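Local coordinates for protein prolyl endopeptidase (Myxococcus xanthus, PDB 2BKL) that probably cleaves oligopeptides on the carboxyl side of proline, and less readily of alanine, as a serine endopeptidase of the prolyl oligopeptidase family, at residues 500-503 / 504-507. Sequence-based numbering, arbitrary orientation.
Sequences DKKQ and NVFD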
loop_
_atom_site.group_PDB
_atom_site.type_symbol
_atom_site.label_atom_id
_atom_site.label_comp_id
_atom_site.label_asym_id
_atom_site.label_seq_id
_atom_site.Cartn_x
_atom_site.Cartn_y
_atom_site.Cartn_z
ATOM N N ASP A 500 -1.005 20.829 6.653
ATOM C CA ASP A 500 -0.778 21.537 7.905
ATOM C C ASP A 500 -1.349 20.808 9.118
ATOM O O ASP A 500 -1.010 21.147 10.250
ATOM C CB ASP A 500 -1.432 22.925 7.842
ATOM C CG ASP A 500 -2.904 22.862 7.441
ATOM O OD1 ASP A 500 -3.202 22.502 6.269
ATOM O OD2 ASP A 500 -3.852 23.120 8.218
ATOM N N LYS A 501 -2.198 19.791 8.879
ATOM C CA LYS A 501 -2.836 19.030 9.947
ATOM C C LYS A 501 -2.187 17.682 10.177
ATOM O O LYS A 501 -2.732 16.859 10.923
ATOM C CB LYS A 501 -4.304 18.807 9.653
ATOM C CG LYS A 501 -5.046 20.101 9.327
ATOM C CD LYS A 501 -5.441 20.900 10.486
ATOM C CE LYS A 501 -6.788 21.605 10.184
ATOM N NZ LYS A 501 -6.758 22.408 8.924
ATOM N N LYS A 502 -1.008 17.459 9.605
ATOM C CA LYS A 502 -0.326 16.175 9.808
ATOM C C LYS A 502 -0.095 15.824 11.272
ATOM O O LYS A 502 -0.163 14.643 11.650
ATOM C CB LYS A 502 0.989 16.141 9.026
ATOM C CG LYS A 502 1.722 14.803 9.041
ATOM C CD LYS A 502 0.916 13.695 8.334
ATOM C CE LYS A 502 1.713 12.414 8.219
ATOM N NZ LYS A 502 0.953 11.343 7.487
ATOM N N GLN A 503 0.155 16.836 12.107
ATOM C CA GLN A 503 0.394 16.595 13.510
ATOM C C GLN A 503 -0.784 15.886 14.166
ATOM O O GLN A 503 -0.612 15.174 15.158
ATOM C CB GLN A 503 0.722 17.887 14.261
ATOM C CG GLN A 503 1.020 17.739 15.743
ATOM C CD GLN A 503 2.185 16.845 16.026
ATOM O OE1 GLN A 503 3.209 16.956 15.348
ATOM N NE2 GLN A 503 2.095 16.022 17.083
ATOM N N ASN A 504 -2.007 16.080 13.662
ATOM C CA ASN A 504 -3.151 15.347 14.219
ATOM C C ASN A 504 -2.970 13.827 14.161
ATOM O O ASN A 504 -3.434 13.104 15.030
ATOM C CB ASN A 504 -4.422 15.679 13.475
ATOM C CG ASN A 504 -4.947 17.093 13.725
ATOM O OD1 ASN A 504 -4.649 17.738 14.730
ATOM N ND2 ASN A 504 -5.772 17.572 12.803
ATOM N N VAL A 505 -2.294 13.322 13.131
ATOM C CA VAL A 505 -2.073 11.901 12.980
ATOM C C VAL A 505 -1.213 11.421 14.138
ATOM O O VAL A 505 -1.489 10.389 14.762
ATOM C CB VAL A 505 -1.327 11.600 11.676
ATOM C CG1 VAL A 505 -1.076 10.141 11.513
ATOM C CG2 VAL A 505 -2.114 12.132 10.502
ATOM N N PHE A 506 -0.146 12.155 14.413
ATOM C CA PHE A 506 0.758 11.822 15.479
ATOM C C PHE A 506 0.079 11.926 16.827
ATOM O O PHE A 506 0.225 11.027 17.667
ATOM C CB PHE A 506 2.037 12.674 15.410
ATOM C CG PHE A 506 2.668 12.752 14.019
ATOM C CD1 PHE A 506 2.646 11.675 13.167
ATOM C CD2 PHE A 506 3.266 13.927 13.584
ATOM C CE1 PHE A 506 3.232 11.748 11.923
ATOM C CE2 PHE A 506 3.851 14.003 12.307
ATOM C CZ PHE A 506 3.839 12.918 11.503
ATOM N N ASP A 507 -0.732 12.965 17.001
ATOM C CA ASP A 507 -1.516 13.091 18.238
ATOM C C ASP A 507 -2.494 11.924 18.434
ATOM O O ASP A 507 -2.624 11.395 19.534
ATOM C CB ASP A 507 -2.239 14.407 18.292
ATOM C CG ASP A 507 -1.327 15.590 18.414
ATOM O OD1 ASP A 507 -0.153 15.453 18.841
ATOM O OD2 ASP A 507 -1.758 16.697 18.099
#
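Gln-503 reaches one helical turn ahead to Asp-507, its NE2 donating a nearly straight hydrogen bond (N-H...O 164°) to OD1 at 2.9 Å. The oxygen lies in the amide plane of Gln-503, yet the amide arrives from above the carboxylate plane, the two groups being turned 56° apart. CG of Gln-503 stands anti to the backbone N (chi1 -179°), and a bend at chi2 turns the amide toward Phe-506 and Asp-507, bringing OE1 to the edge of the Phe-506 ring, 3.5 Å from CD2. OE1 also accepts from NE2 of Gln-545, so the two bonds together set which way round the amide lies. Shortened to an alanine, this position would probably leave Asp-507 OD1 without its amide donor and Gln-545 NE2 without its acceptor. Lys-502 runs its methylenes past the far end of the ring, CG 3.8 Å from CZ, while its carbonyl O sits over one face. Its NZ continues to Gly-454 O and Asn-534 OD1. On the backbone, Asn-504 N bonds to Lys-501 O, and Asp-507 N to Gln-503 O. This i to i+4 side-chain pair marks the first turn of helix 503-518, packed against helix 534-545 in the alpha/beta-hydrolase domain, with Lys-502 near the probable nucleophile elbow.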